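Prolyl endopeptidase (Myxococcus xanthus, PDB 2BKL) probably hydrolyses oligopeptides after proline and, far less readily, after alanine, as a serine peptidase of the S9A family. Local coordinates at residues L323-E335 with A365-A377. Sequence-based numbering, arbitrary orientation.
Sequences LSVSIVGGHLSLE and ASNLMGLEDLDDA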
ATOM      1  N   LEU A 323      14.614  -6.325  -5.242  1.00  6.65           N
ATOM      2  CA  LEU A 323      13.262  -5.735  -5.300  1.00  7.75           C
ATOM      3  C   LEU A 323      13.037  -4.832  -6.483  1.00  8.80           C
ATOM      4  O   LEU A 323      11.931  -4.787  -7.011  1.00 11.46           O
ATOM      5  CB  LEU A 323      12.969  -4.920  -4.035  1.00  9.13           C
ATOM      6  CG  LEU A 323      13.051  -5.585  -2.689  1.00 11.58           C
ATOM      7  CD1 LEU A 323      12.557  -4.548  -1.648  1.00 12.38           C
ATOM      8  CD2 LEU A 323      12.269  -6.869  -2.678  1.00 10.95           C
ATOM      9  N   SER A 324      14.040  -4.041  -6.862  1.00  8.37           N
ATOM     10  CA  SER A 324      13.846  -3.093  -7.950  1.00  8.21           C
ATOM     11  C   SER A 324      15.177  -2.715  -8.567  1.00  7.89           C
ATOM     12  O   SER A 324      16.255  -2.859  -7.944  1.00  7.99           O
ATOM     13  CB  SER A 324      13.145  -1.829  -7.490  1.00 14.01           C
ATOM     14  OG  SER A 324      13.979  -1.068  -6.664  1.00 17.12           O
ATOM     15  N   VAL A 325      15.074  -2.220  -9.779  1.00  7.71           N
ATOM     16  CA  VAL A 325      16.202  -1.760 -10.555  1.00  8.56           C
ATOM     17  C   VAL A 325      15.809  -0.443 -11.138  1.00  8.60           C
ATOM     18  O   VAL A 325      14.749  -0.323 -11.765  1.00 12.30           O
ATOM     19  CB  VAL A 325      16.508  -2.694 -11.735  1.00 12.45           C
ATOM     20  CG1 VAL A 325      17.632  -2.119 -12.563  1.00 14.57           C
ATOM     21  CG2 VAL A 325      16.836  -4.056 -11.247  1.00 14.89           C
ATOM     22  N   SER A 326      16.688   0.537 -10.979  1.00  8.65           N
ATOM     23  CA  SER A 326      16.522   1.813 -11.647  1.00 10.87           C
ATOM     24  C   SER A 326      17.764   2.157 -12.440  1.00  9.37           C
ATOM     25  O   SER A 326      18.875   1.747 -12.101  1.00 12.36           O
ATOM     26  CB  SER A 326      16.210   2.923 -10.665  1.00 13.13           C
ATOM     27  OG  SER A 326      17.296   3.164  -9.798  1.00 17.02           O
ATOM     28  N   ILE A 327      17.579   2.870 -13.534  1.00  7.39           N
ATOM     29  CA  ILE A 327      18.703   3.336 -14.304  1.00  7.91           C
ATOM     30  C   ILE A 327      18.902   4.802 -13.982  1.00  8.18           C
ATOM     31  O   ILE A 327      18.041   5.645 -14.275  1.00  8.07           O
ATOM     32  CB  ILE A 327      18.450   3.160 -15.811  1.00  9.64           C
ATOM     33  CG1 ILE A 327      18.067   1.712 -16.137  1.00 11.66           C
ATOM     34  CG2 ILE A 327      19.675   3.614 -16.584  1.00 11.19           C
ATOM     35  CD1 ILE A 327      17.704   1.473 -17.606  1.00 12.38           C
ATOM     36  N   VAL A 328      20.017   5.092 -13.326  1.00  7.62           N
ATOM     37  CA  VAL A 328      20.350   6.446 -12.908  1.00  6.69           C
ATOM     38  C   VAL A 328      21.789   6.760 -13.235  1.00  7.57           C
ATOM     39  O   VAL A 328      22.679   5.932 -13.055  1.00  7.20           O
ATOM     40  CB  VAL A 328      20.101   6.639 -11.401  1.00  8.61           C
ATOM     41  CG1 VAL A 328      18.624   6.683 -11.098  1.00  9.05           C
ATOM     42  CG2 VAL A 328      20.836   5.577 -10.526  1.00  9.02           C
ATOM     43  N   GLY A 329      22.016   7.941 -13.784  1.00  7.54           N
ATOM     44  CA  GLY A 329      23.373   8.373 -14.058  1.00  9.47           C
ATOM     45  C   GLY A 329      24.191   7.389 -14.865  1.00  8.69           C
ATOM     46  O   GLY A 329      25.370   7.183 -14.558  1.00  9.89           O
ATOM     47  N   GLY A 330      23.562   6.734 -15.823  1.00  8.64           N
ATOM     48  CA  GLY A 330      24.289   5.816 -16.706  1.00  9.62           C
ATOM     49  C   GLY A 330      24.687   4.505 -16.066  1.00  8.35           C
ATOM     50  O   GLY A 330      25.522   3.784 -16.604  1.00 10.24           O
ATOM     51  N   HIS A 331      24.072   4.192 -14.927  1.00  7.82           N
ATOM     52  CA  HIS A 331      24.339   2.995 -14.132  1.00  8.23           C
ATOM     53  C   HIS A 331      23.020   2.327 -13.734  1.00  7.57           C
ATOM     54  O   HIS A 331      21.931   2.908 -13.868  1.00  7.59           O
ATOM     55  CB  HIS A 331      25.083   3.376 -12.842  1.00  8.41           C
ATOM     56  CG  HIS A 331      26.515   3.766 -13.050  1.00  8.46           C
ATOM     57  ND1 HIS A 331      26.883   4.881 -13.766  1.00  9.95           N
ATOM     58  CD2 HIS A 331      27.666   3.197 -12.625  1.00 12.22           C
ATOM     59  CE1 HIS A 331      28.202   4.962 -13.812  1.00 12.46           C
ATOM     60  NE2 HIS A 331      28.706   3.961 -13.111  1.00 12.56           N
ATOM     61  N   LEU A 332      23.111   1.084 -13.277  1.00  7.23           N
ATOM     62  CA  LEU A 332      22.008   0.386 -12.612  1.00  6.84           C
ATOM     63  C   LEU A 332      22.076   0.594 -11.112  1.00  7.36           C
ATOM     64  O   LEU A 332      23.131   0.462 -10.525  1.00  9.28           O
ATOM     65  CB  LEU A 332      22.087  -1.109 -12.915  1.00  7.70           C
ATOM     66  CG  LEU A 332      22.008  -1.503 -14.396  1.00  7.58           C
ATOM     67  CD1 LEU A 332      22.170  -2.996 -14.504  1.00 10.98           C
ATOM     68  CD2 LEU A 332      20.734  -1.058 -15.058  1.00 11.08           C
ATOM     69  N   SER A 333      20.949   0.910 -10.489  1.00  6.16           N
ATOM     70  CA  SER A 333      20.818   0.953  -9.031  1.00  6.18           C
ATOM     71  C   SER A 333      19.897  -0.181  -8.611  1.00  7.09           C
ATOM     72  O   SER A 333      18.790  -0.262  -9.070  1.00  7.71           O
ATOM     73  CB  SER A 333      20.297   2.301  -8.544  1.00  8.75           C
ATOM     74  OG  SER A 333      20.330   2.351  -7.125  1.00  9.94           O
ATOM     75  N   LEU A 334      20.415  -1.043  -7.752  1.00  5.91           N
ATOM     76  CA  LEU A 334      19.783  -2.316  -7.400  1.00  6.54           C
ATOM     77  C   LEU A 334      19.418  -2.264  -5.916  1.00  7.07           C
ATOM     78  O   LEU A 334      20.284  -2.139  -5.035  1.00  6.97           O
ATOM     79  CB  LEU A 334      20.736  -3.474  -7.657  1.00  7.30           C
ATOM     80  CG  LEU A 334      21.415  -3.558  -9.038  1.00  8.72           C
ATOM     81  CD1 LEU A 334      22.482  -4.620  -9.080  1.00 11.01           C
ATOM     82  CD2 LEU A 334      20.392  -3.848 -10.033  1.00 12.05           C
ATOM     83  N   GLU A 335      18.137  -2.413  -5.633  1.00  7.16           N
ATOM     84  CA  GLU A 335      17.628  -2.396  -4.265  1.00  7.29           C
ATOM     85  C   GLU A 335      17.383  -3.834  -3.830  1.00  7.46           C
ATOM     86  O   GLU A 335      16.510  -4.514  -4.361  1.00  9.12           O
ATOM     87  CB  GLU A 335      16.324  -1.614  -4.176  1.00 10.20           C
ATOM     88  CG  GLU A 335      15.765  -1.489  -2.762  1.00 14.46           C
ATOM     89  CD  GLU A 335      14.323  -1.016  -2.726  1.00 16.64           C
ATOM     90  OE1 GLU A 335      13.681  -0.788  -3.768  1.00 21.99           O
ATOM     91  OE2 GLU A 335      13.806  -0.938  -1.601  1.00 25.28           O
ATOM     92  N   ALA A 365      15.940   1.946   3.428  1.00  9.07           N
ATOM     93  CA  ALA A 365      16.396   2.852   2.375  1.00  9.31           C
ATOM     94  C   ALA A 365      15.669   2.583   1.087  1.00 11.41           C
ATOM     95  O   ALA A 365      15.518   1.415   0.705  1.00 12.65           O
ATOM     96  CB  ALA A 365      17.876   2.711   2.166  1.00  9.21           C
ATOM     97  N   SER A 366      15.261   3.633   0.363  1.00  9.28           N
ATOM     98  CA  SER A 366      14.721   3.480  -0.968  1.00  7.91           C
ATOM     99  C   SER A 366      15.843   3.201  -1.966  1.00  8.39           C
ATOM    100  O   SER A 366      17.021   3.432  -1.682  1.00  9.38           O
ATOM    101  CB  SER A 366      13.970   4.740  -1.404  1.00  8.47           C
ATOM    102  OG  SER A 366      14.897   5.791  -1.712  1.00  9.33           O
ATOM    103  N   ASN A 367      15.464   2.762  -3.157  1.00  8.26           N
ATOM    104  CA  ASN A 367      16.401   2.726  -4.258  1.00  7.17           C
ATOM    105  C   ASN A 367      16.760   4.155  -4.629  1.00  7.34           C
ATOM    106  O   ASN A 367      16.063   5.107  -4.264  1.00  8.85           O
ATOM    107  CB  ASN A 367      15.822   1.951  -5.441  1.00  7.79           C
ATOM    108  CG  ASN A 367      16.894   1.370  -6.351  1.00  7.59           C
ATOM    109  OD1 ASN A 367      18.056   1.479  -6.076  1.00 10.50           O
ATOM    110  ND2 ASN A 367      16.476   0.687  -7.401  1.00 10.23           N
ATOM    111  N   LEU A 368      17.843   4.316  -5.355  1.00  8.52           N
ATOM    112  CA  LEU A 368      18.180   5.612  -5.895  1.00  8.28           C
ATOM    113  C   LEU A 368      17.135   6.060  -6.899  1.00  8.85           C
ATOM    114  O   LEU A 368      16.604   5.260  -7.677  1.00 11.11           O
ATOM    115  CB  LEU A 368      19.542   5.583  -6.546  1.00  9.14           C
ATOM    116  CG  LEU A 368      20.743   5.365  -5.643  1.00 10.08           C
ATOM    117  CD1 LEU A 368      22.021   5.356  -6.477  1.00 11.29           C
ATOM    118  CD2 LEU A 368      20.807   6.419  -4.562  1.00 12.22           C
ATOM    119  N   MET A 369      16.813   7.351  -6.812  1.00  9.54           N
ATOM    120  CA  MET A 369      15.804   7.998  -7.618  1.00 11.52           C
ATOM    121  C   MET A 369      16.442   9.145  -8.385  1.00 10.96           C
ATOM    122  O   MET A 369      17.099  10.003  -7.804  1.00 11.02           O
ATOM    123  CB  MET A 369      14.696   8.549  -6.733  1.00 16.56           C
ATOM    124  CG  MET A 369      13.908   7.458  -6.034  1.00 20.70           C
ATOM    125  SD  MET A 369      12.775   8.207  -4.895  1.00 29.54           S
ATOM    126  CE  MET A 369      13.773   8.317  -3.543  1.00 24.75           C
ATOM    127  N   GLY A 370      16.188   9.189  -9.676  1.00  9.06           N
ATOM    128  CA  GLY A 370      16.721  10.215 -10.531  1.00  9.96           C
ATOM    129  C   GLY A 370      16.358   9.934 -11.959  1.00 10.34           C
ATOM    130  O   GLY A 370      15.241   9.518 -12.258  1.00 12.22           O
ATOM    131  N   LEU A 371      17.318  10.159 -12.834  1.00  8.99           N
ATOM    132  CA  LEU A 371      17.115   9.966 -14.253  1.00  8.96           C
ATOM    133  C   LEU A 371      18.338   9.315 -14.855  1.00  7.37           C
ATOM    134  O   LEU A 371      19.448   9.429 -14.337  1.00  6.61           O
ATOM    135  CB  LEU A 371      16.812  11.285 -14.996  1.00  9.93           C
ATOM    136  CG  LEU A 371      15.478  11.967 -14.722  1.00 11.67           C
ATOM    137  CD1 LEU A 371      15.406  13.285 -15.442  1.00 13.00           C
ATOM    138  CD2 LEU A 371      14.313  11.132 -15.119  1.00 13.83           C
ATOM    139  N   GLU A 372      18.144   8.694 -16.011  1.00  7.69           N
ATOM    140  CA  GLU A 372      19.198   7.941 -16.653  1.00  7.84           C
ATOM    141  C   GLU A 372      20.392   8.822 -17.071  1.00  7.82           C
ATOM    142  O   GLU A 372      21.510   8.337 -17.169  1.00  9.15           O
ATOM    143  CB  GLU A 372      18.665   7.225 -17.907  1.00  9.34           C
ATOM    144  CG  GLU A 372      17.528   6.266 -17.610  1.00  9.41           C
ATOM    145  CD  GLU A 372      16.143   6.878 -17.745  1.00 11.86           C
ATOM    146  OE1 GLU A 372      15.987   8.112 -17.502  1.00 12.19           O
ATOM    147  OE2 GLU A 372      15.181   6.158 -18.093  1.00 14.91           O
ATOM    148  N   ASP A 373      20.110  10.108 -17.309  1.00  8.64           N
ATOM    149  CA  ASP A 373      21.070  11.082 -17.835  1.00 11.38           C
ATOM    150  C   ASP A 373      21.350  12.197 -16.826  1.00 12.18           C
ATOM    151  O   ASP A 373      21.801  13.308 -17.213  1.00 13.77           O
ATOM    152  CB  ASP A 373      20.536  11.680 -19.153  1.00  9.80           C
ATOM    153  CG  ASP A 373      19.116  12.247 -19.050  1.00 10.85           C
ATOM    154  OD1 ASP A 373      18.435  12.111 -18.029  1.00 11.31           O
ATOM    155  OD2 ASP A 373      18.536  12.839 -20.005  1.00 13.80           O
ATOM    156  N   LEU A 374      21.127  11.906 -15.542  1.00 10.60           N
ATOM    157  CA  LEU A 374      21.438  12.840 -14.434  1.00 11.72           C
ATOM    158  C   LEU A 374      22.391  12.120 -13.497  1.00 10.60           C
ATOM    159  O   LEU A 374      22.115  10.997 -13.082  1.00  9.92           O
ATOM    160  CB  LEU A 374      20.169  13.221 -13.676  1.00 16.11           C
ATOM    161  CG  LEU A 374      19.694  14.664 -13.563  1.00 23.34           C
ATOM    162  CD1 LEU A 374      20.122  15.554 -14.743  1.00 20.06           C
ATOM    163  CD2 LEU A 374      18.175  14.683 -13.356  1.00 20.41           C
ATOM    164  N   ASP A 375      23.496  12.750 -13.121  1.00 10.34           N
ATOM    165  CA  ASP A 375      24.415  12.171 -12.167  1.00  9.99           C
ATOM    166  C   ASP A 375      23.931  12.251 -10.723  1.00 10.20           C
ATOM    167  O   ASP A 375      24.307  11.413  -9.911  1.00 10.85           O
ATOM    168  CB  ASP A 375      25.775  12.859 -12.257  1.00 10.87           C
ATOM    169  CG  ASP A 375      26.795  12.216 -11.360  1.00 11.29           C
ATOM    170  OD1 ASP A 375      27.113  11.025 -11.595  1.00 12.13           O
ATOM    171  OD2 ASP A 375      27.301  12.812 -10.388  1.00 14.30           O
ATOM    172  N   ASP A 376      23.148  13.266 -10.387  1.00 10.99           N
ATOM    173  CA  ASP A 376      22.592  13.360  -9.040  1.00 11.65           C
ATOM    174  C   ASP A 376      21.398  12.415  -8.889  1.00 10.48           C
ATOM    175  O   ASP A 376      20.467  12.469  -9.686  1.00 11.32           O
ATOM    176  CB  ASP A 376      22.080  14.769  -8.732  1.00 15.31           C
ATOM    177  CG  ASP A 376      23.161  15.816  -8.793  1.00 20.18           C
ATOM    178  OD1 ASP A 376      24.272  15.584  -8.251  1.00 23.77           O
ATOM    179  OD2 ASP A 376      22.940  16.907  -9.367  1.00 26.30           O
ATOM    180  N   ALA A 377      21.408  11.590  -7.842  1.00  9.22           N
ATOM    181  CA  ALA A 377      20.301  10.700  -7.521  1.00  8.07           C
ATOM    182  C   ALA A 377      20.032  10.761  -6.033  1.00  8.69           C
ATOM    183  O   ALA A 377      20.972  10.907  -5.258  1.00 11.56           O
ATOM    184  CB  ALA A 377      20.589   9.276  -7.918  1.00  8.33           C
TER
HETATM  185  O   HOH W   1      15.563   6.439 -13.542  1.00 17.06           O
HETATM  186  O   HOH W   2      26.664   9.712 -13.982  1.00 27.85           O
HETATM  187  O   HOH W   3      12.637   2.114  -3.633  1.00 21.87           O
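N367 lays its side chain over the hairpin of strands 321-328 and 331-338, across S324, S333 and E335. N367 CB rests 3.8 Å from E335 CB and also faces S324 OG. CG stands anti to the backbone N (chi1 -155°), which carries the amide down onto S333. There N367 OD1 accepts a hydrogen bond from S333 OG at 2.7 Å, from a donor tilted out of the carbonyl plane, and weakly accepts from L368 N of its own loop. N367 ND2 gives a nearly straight bond to S333 O (3.0 Å, 165°); that oxygen lies in the amide plane, whereas the donor sits above the carbonyl plane of S333, whose O already accepts from S326 N within the hairpin. A second, weak bond runs from ND2 to S324 OG, which itself donates to E335 OE1. Gripped at both ends, the amide has its flip state fixed; an alanine here would probably leave S333 OG without its acceptor and S333 O without its second donor, and open a gap beside E335 CB.

Further along, S326 OG donates to L368 O at 3.1 Å, and V328 CG2 packs on L368 CB. At the type I' turn, G329 N binds L371 O (3.0 Å), which also receives L374 N from the opposite face of its plane. E372 CG lies against I327 CG2 at 3.6 Å, while its carboxylate pairs with R236.

Both segments belong to the N-terminal beta-propeller domain, and the contact joins two successive blades, each a four-stranded antiparallel sheet: the loop linking strands 364-365 and 376-383 covers the hairpin of the preceding blade. V344 of strand 341-348 touches N367, V346 touches L368, and W280 of strand 275-280 adjoins I327 and E372.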